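Local structure of protein Tube (Drosophila melanogaster, 1D2Z) at residues 75-80 / 88-93; 93-98 / 108-113. The protein recruits the kinase Pelle to the plasma membrane through its death domain and activates it, in the Toll signalling pathway that sets embryonic dorsoventral polarity. All blocks are in the same frame, centred on the assembly; numbering follows the deposited sequence.

Contact 1: residues 75-80 / 88-93; sequences DEAANR and SQMMID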
loop_
_atom_site.group_PDB
_atom_site.type_symbol
_atom_site.label_atom_id
_atom_site.label_comp_id
_atom_site.label_asym_id
_atom_site.label_seq_id
_atom_site.Cartn_x
_atom_site.Cartn_y
_atom_site.Cartn_z
ATOM N N ASP B 75 -6.420 -1.254 -18.198
ATOM C CA ASP B 75 -5.157 -1.851 -18.632
ATOM C C ASP B 75 -4.978 -1.675 -20.141
ATOM O O ASP B 75 -3.950 -1.175 -20.597
ATOM C CB ASP B 75 -5.107 -3.343 -18.282
ATOM C CG ASP B 75 -4.788 -3.595 -16.817
ATOM O OD1 ASP B 75 -3.654 -3.286 -16.391
ATOM O OD2 ASP B 75 -5.666 -4.114 -16.094
ATOM N N GLU B 76 -6.009 -2.051 -20.895
ATOM C CA GLU B 76 -6.010 -1.955 -22.354
ATOM C C GLU B 76 -5.642 -0.562 -22.853
ATOM O O GLU B 76 -4.638 -0.391 -23.548
ATOM C CB GLU B 76 -7.387 -2.332 -22.907
ATOM C CG GLU B 76 -7.525 -2.150 -24.418
ATOM C CD GLU B 76 -8.971 -2.092 -24.873
ATOM O OE1 GLU B 76 -9.618 -1.041 -24.671
ATOM O OE2 GLU B 76 -9.461 -3.095 -25.435
ATOM N N ALA B 77 -6.459 0.425 -22.491
ATOM C CA ALA B 77 -6.246 1.806 -22.907
ATOM C C ALA B 77 -4.867 2.335 -22.539
ATOM O O ALA B 77 -4.204 2.973 -23.359
ATOM C CB ALA B 77 -7.330 2.705 -22.328
ATOM N N ALA B 78 -4.430 2.049 -21.316
ATOM C CA ALA B 78 -3.130 2.513 -20.846
ATOM C C ALA B 78 -1.970 1.832 -21.561
ATOM O O ALA B 78 -0.925 2.448 -21.779
ATOM C CB ALA B 78 -3.012 2.321 -19.344
ATOM N N ASN B 79 -2.152 0.566 -21.926
ATOM C CA ASN B 79 -1.105 -0.178 -22.620
ATOM C C ASN B 79 -0.787 0.410 -23.997
ATOM O O ASN B 79 0.328 0.259 -24.498
ATOM C CB ASN B 79 -1.470 -1.662 -22.725
ATOM C CG ASN B 79 -1.279 -2.406 -21.408
ATOM O OD1 ASN B 79 -0.429 -2.043 -20.591
ATOM N ND2 ASN B 79 -2.069 -3.454 -21.200
ATOM N N ARG B 80 -1.763 1.099 -24.589
ATOM C CA ARG B 80 -1.590 1.738 -25.896
ATOM C C ARG B 80 -0.735 3.000 -25.743
ATOM O O ARG B 80 -0.066 3.433 -26.686
ATOM C CB ARG B 80 -2.948 2.121 -26.486
ATOM C CG ARG B 80 -3.863 0.950 -26.807
ATOM C CD ARG B 80 -5.233 1.453 -27.227
ATOM N NE ARG B 80 -6.079 0.398 -27.781
ATOM C CZ ARG B 80 -7.352 0.565 -28.130
ATOM N NH1 ARG B 80 -7.939 1.748 -27.980
ATOM N NH2 ARG B 80 -8.039 -0.449 -28.640
ATOM N N SER B 88 -3.780 4.057 -12.369
ATOM C CA SER B 88 -4.561 4.453 -11.193
ATOM C C SER B 88 -5.298 5.753 -11.485
ATOM O O SER B 88 -6.430 5.941 -11.051
ATOM C CB SER B 88 -3.657 4.659 -9.971
ATOM O OG SER B 88 -3.034 3.451 -9.558
ATOM N N GLN B 89 -4.630 6.656 -12.196
ATOM C CA GLN B 89 -5.214 7.944 -12.565
ATOM C C GLN B 89 -6.452 7.700 -13.429
ATOM O O GLN B 89 -7.514 8.282 -13.194
ATOM C CB GLN B 89 -4.185 8.776 -13.328
ATOM C CG GLN B 89 -4.646 10.160 -13.752
ATOM C CD GLN B 89 -3.499 11.005 -14.270
ATOM O OE1 GLN B 89 -3.188 12.057 -13.710
ATOM N NE2 GLN B 89 -2.854 10.542 -15.335
ATOM N N MET B 90 -6.322 6.804 -14.406
ATOM C CA MET B 90 -7.444 6.474 -15.280
ATOM C C MET B 90 -8.558 5.808 -14.486
ATOM O O MET B 90 -9.736 6.070 -14.724
ATOM C CB MET B 90 -6.997 5.567 -16.425
ATOM C CG MET B 90 -6.127 6.269 -17.455
ATOM S SD MET B 90 -5.574 5.166 -18.768
ATOM C CE MET B 90 -7.071 4.319 -19.120
ATOM N N MET B 91 -8.179 4.965 -13.525
ATOM C CA MET B 91 -9.156 4.276 -12.688
ATOM C C MET B 91 -9.977 5.284 -11.882
ATOM O O MET B 91 -11.199 5.195 -11.830
ATOM C CB MET B 91 -8.449 3.293 -11.745
ATOM C CG MET B 91 -9.373 2.537 -10.798
ATOM S SD MET B 91 -9.771 3.443 -9.285
ATOM C CE MET B 91 -8.268 3.230 -8.385
ATOM N N ILE B 92 -9.293 6.243 -11.269
ATOM C CA ILE B 92 -9.964 7.259 -10.468
ATOM C C ILE B 92 -10.807 8.200 -11.335
ATOM O O ILE B 92 -11.919 8.541 -10.952
ATOM C CB ILE B 92 -8.946 8.028 -9.579
ATOM C CG1 ILE B 92 -8.310 7.045 -8.584
ATOM C CG2 ILE B 92 -9.634 9.164 -8.821
ATOM C CD1 ILE B 92 -7.137 7.588 -7.818
ATOM N N ASP B 93 -10.308 8.563 -12.522
ATOM C CA ASP B 93 -11.057 9.439 -13.433
ATOM C C ASP B 93 -12.418 8.824 -13.754
ATOM O O ASP B 93 -13.428 9.522 -13.837
ATOM C CB ASP B 93 -10.295 9.670 -14.746
ATOM C CG ASP B 93 -9.101 10.586 -14.587
ATOM O OD1 ASP B 93 -9.072 11.408 -13.647
ATOM O OD2 ASP B 93 -8.182 10.491 -15.422
#
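M90 reaches across to A77 and A78 because its chain runs straight before it bends: CG lies anti to the carbonyl carbon (chi1 -71°), SD continues anti to CA (chi2 178°), and only the last torsion turns (chi3 45°), swinging the terminal methyl aside. The chain spans a nearest alpha-carbon distance of 8.1 Å, between CA of A78 and CA of M90. The bend splits the thioether between two neighbouring alanines. CE of M90 meets CB of A77 at 3.6 Å, while SD of M90 sits 3.9 Å from CB of A78 and also lies 4.2 Å from CA of A78. Both alanine methyls point toward the opposite helix, and their small size lets the sulfur and methyl come close to the backbone of 75-80: CE of M90 is 4.1 Å from N of A78. No hydrogen bond spans the two segments; M90 alone supplies the apolar touch from its side. With an alanine here, both methyls would probably lose their mate and a gap would open between the helices. The contact packs two consecutive helices of the death domain, 68-80 and 87-96, across the short connection between them. D75, on the same helix as the alanines, has its OD1 in salt bridges with K87 and R33. Other sides of 88-93 face the rest of the bundle, I92 resting on I19 and L22 of helix 16-27 and M91 on L35 and M36 of helix 31-38.

Contact 2: residues 93-98 / 108-113; sequences DEWKTS and GVLLQL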
loop_
_atom_site.group_PDB
_atom_site.type_symbol
_atom_site.label_atom_id
_atom_site.label_comp_id
_atom_site.label_asym_id
_atom_site.label_seq_id
_atom_site.Cartn_x
_atom_site.Cartn_y
_atom_site.Cartn_z
ATOM N N ASP B 93 -10.308 8.563 -12.522
ATOM C CA ASP B 93 -11.057 9.439 -13.433
ATOM C C ASP B 93 -12.418 8.824 -13.754
ATOM O O ASP B 93 -13.428 9.522 -13.837
ATOM C CB ASP B 93 -10.295 9.670 -14.746
ATOM C CG ASP B 93 -9.101 10.586 -14.587
ATOM O OD1 ASP B 93 -9.072 11.408 -13.647
ATOM O OD2 ASP B 93 -8.182 10.491 -15.422
ATOM N N GLU B 94 -12.429 7.508 -13.935
ATOM C CA GLU B 94 -13.652 6.779 -14.231
ATOM C C GLU B 94 -14.547 6.684 -12.990
ATOM O O GLU B 94 -15.749 6.924 -13.064
ATOM C CB GLU B 94 -13.304 5.372 -14.733
ATOM C CG GLU B 94 -14.502 4.480 -15.050
ATOM C CD GLU B 94 -15.281 4.937 -16.274
ATOM O OE1 GLU B 94 -14.653 5.330 -17.284
ATOM O OE2 GLU B 94 -16.529 4.890 -16.227
ATOM N N TRP B 95 -13.943 6.361 -11.848
ATOM C CA TRP B 95 -14.683 6.207 -10.595
ATOM C C TRP B 95 -15.267 7.507 -10.033
ATOM O O TRP B 95 -16.432 7.541 -9.647
ATOM C CB TRP B 95 -13.794 5.527 -9.543
ATOM C CG TRP B 95 -14.512 5.123 -8.276
ATOM C CD1 TRP B 95 -15.827 4.768 -8.150
ATOM C CD2 TRP B 95 -13.951 5.061 -6.955
ATOM N NE1 TRP B 95 -16.121 4.499 -6.830
ATOM C CE2 TRP B 95 -14.989 4.670 -6.077
ATOM C CE3 TRP B 95 -12.672 5.300 -6.427
ATOM C CZ2 TRP B 95 -14.789 4.518 -4.697
ATOM C CZ3 TRP B 95 -12.473 5.150 -5.057
ATOM C CH2 TRP B 95 -13.529 4.761 -4.207
ATOM N N LYS B 96 -14.465 8.570 -10.015
ATOM C CA LYS B 96 -14.880 9.870 -9.475
ATOM C C LYS B 96 -16.142 10.476 -10.094
ATOM O O LYS B 96 -16.871 11.211 -9.425
ATOM C CB LYS B 96 -13.733 10.879 -9.584
ATOM C CG LYS B 96 -13.482 11.372 -11.005
ATOM C CD LYS B 96 -12.259 12.246 -11.109
ATOM C CE LYS B 96 -12.126 12.792 -12.523
ATOM N NZ LYS B 96 -10.836 13.494 -12.710
ATOM N N THR B 97 -16.387 10.182 -11.367
ATOM C CA THR B 97 -17.554 10.713 -12.071
ATOM C C THR B 97 -18.693 9.704 -12.123
ATOM O O THR B 97 -19.774 10.009 -12.627
ATOM C CB THR B 97 -17.209 11.104 -13.532
ATOM O OG1 THR B 97 -16.877 9.926 -14.278
ATOM C CG2 THR B 97 -16.034 12.070 -13.574
ATOM N N SER B 98 -18.441 8.501 -11.615
ATOM C CA SER B 98 -19.444 7.441 -11.630
ATOM C C SER B 98 -20.603 7.695 -10.673
ATOM O O SER B 98 -20.516 8.533 -9.772
ATOM C CB SER B 98 -18.801 6.086 -11.325
ATOM O OG SER B 98 -18.386 5.998 -9.976
ATOM N N GLY B 108 -13.732 9.941 2.313
ATOM C CA GLY B 108 -14.002 9.065 3.446
ATOM C C GLY B 108 -14.250 7.635 3.001
ATOM O O GLY B 108 -13.802 6.694 3.652
ATOM N N VAL B 109 -14.982 7.477 1.899
ATOM C CA VAL B 109 -15.262 6.161 1.344
ATOM C C VAL B 109 -13.965 5.567 0.794
ATOM O O VAL B 109 -13.693 4.385 0.983
ATOM C CB VAL B 109 -16.345 6.230 0.240
ATOM C CG1 VAL B 109 -16.332 4.969 -0.609
ATOM C CG2 VAL B 109 -17.716 6.406 0.877
ATOM N N LEU B 110 -13.154 6.401 0.147
ATOM C CA LEU B 110 -11.877 5.947 -0.404
ATOM C C LEU B 110 -10.965 5.439 0.712
ATOM O O LEU B 110 -10.423 4.340 0.621
ATOM C CB LEU B 110 -11.176 7.076 -1.161
ATOM C CG LEU B 110 -9.689 6.863 -1.484
ATOM C CD1 LEU B 110 -9.526 5.778 -2.540
ATOM C CD2 LEU B 110 -9.067 8.173 -1.957
ATOM N N LEU B 111 -10.830 6.231 1.775
ATOM C CA LEU B 111 -9.978 5.866 2.904
ATOM C C LEU B 111 -10.347 4.509 3.493
ATOM O O LEU B 111 -9.483 3.659 3.679
ATOM C CB LEU B 111 -10.026 6.939 3.998
ATOM C CG LEU B 111 -9.268 6.592 5.289
ATOM C CD1 LEU B 111 -7.799 6.377 4.976
ATOM C CD2 LEU B 111 -9.433 7.691 6.340
ATOM N N GLN B 112 -11.631 4.305 3.766
ATOM C CA GLN B 112 -12.091 3.046 4.339
ATOM C C GLN B 112 -11.899 1.857 3.397
ATOM O O GLN B 112 -11.573 0.758 3.846
ATOM C CB GLN B 112 -13.539 3.172 4.805
ATOM C CG GLN B 112 -13.663 4.050 6.034
ATOM C CD GLN B 112 -15.096 4.344 6.407
ATOM O OE1 GLN B 112 -15.683 3.663 7.249
ATOM N NE2 GLN B 112 -15.666 5.375 5.795
ATOM N N LEU B 113 -12.078 2.075 2.094
ATOM C CA LEU B 113 -11.865 0.999 1.122
ATOM C C LEU B 113 -10.365 0.688 1.019
ATOM O O LEU B 113 -9.983 -0.470 0.887
ATOM C CB LEU B 113 -12.446 1.353 -0.252
ATOM C CG LEU B 113 -13.982 1.389 -0.340
ATOM C CD1 LEU B 113 -14.416 1.752 -1.746
ATOM C CD2 LEU B 113 -14.569 0.033 0.052
#
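Within the helical bundle of the death domain, W95 near the C-terminal end of helix 87-96 bridges to V109, L110 and L113 on helix 107-116 with the six-membered part of its indole. CG of W95 is anti to the backbone N (chi1 -171°), which sends the ring out from its own helix toward the other. The leading atoms are those of the benzo ring. CZ3 of W95 meets CD1 of L110 at 3.9 Å, the methyl lying at the ring edge and in its plane. CD1 of L113 approaches obliquely, 4.0 Å from CH2 of W95 and almost as near to CZ2. V109 closes the group more loosely, its CG1 standing 4.4 Å from CZ2 of W95, again at the edge. The six-membered ring is thus met by three aliphatic side chains spaced along a single helix, all of them buried, and no hydrogen bond crosses between the segments. The carbonyl O of W95 takes two donors from the turn that follows the helix, the backbone N and the hydroxyl of S98. OG of S98 lies 2.5 Å from O of W95, on a lone pair in the carbonyl plane. On the other helix, O of G108 is gripped from opposite faces of its plane by N and NE2 of Q112, the side-chain bond being nearly straight at 169°. The Q112 amide also hydrogen-bonds with C48 and L54. W95 further touches I39 and P105 in loops, V109 leans on helix 45-49, L110 and L113 both rest on L35 of helix 31-38, and L110 also meets V126 of helix 120-130.

In the fold
Both contacts use helix 87-96, their segments overlapping at D93: contact 1 ties its earlier turns back to helix 68-80, and contact 2 ties its last turn forward to helix 107-116. Contact 2 is the core one, centred about 6 Å from the centre of the chain with every touching residue buried; contact 1, about 15 Å out, is only partly buried. The two centres stand about 15 Å apart. Both are apolar across the gap, but the outer one relies on a pliable thioether over small methyls, the inner one on a rigid indole among branched aliphatics. L35 of helix 31-38 lies against M91 beside contact 1 and against L110 and L113 of contact 2.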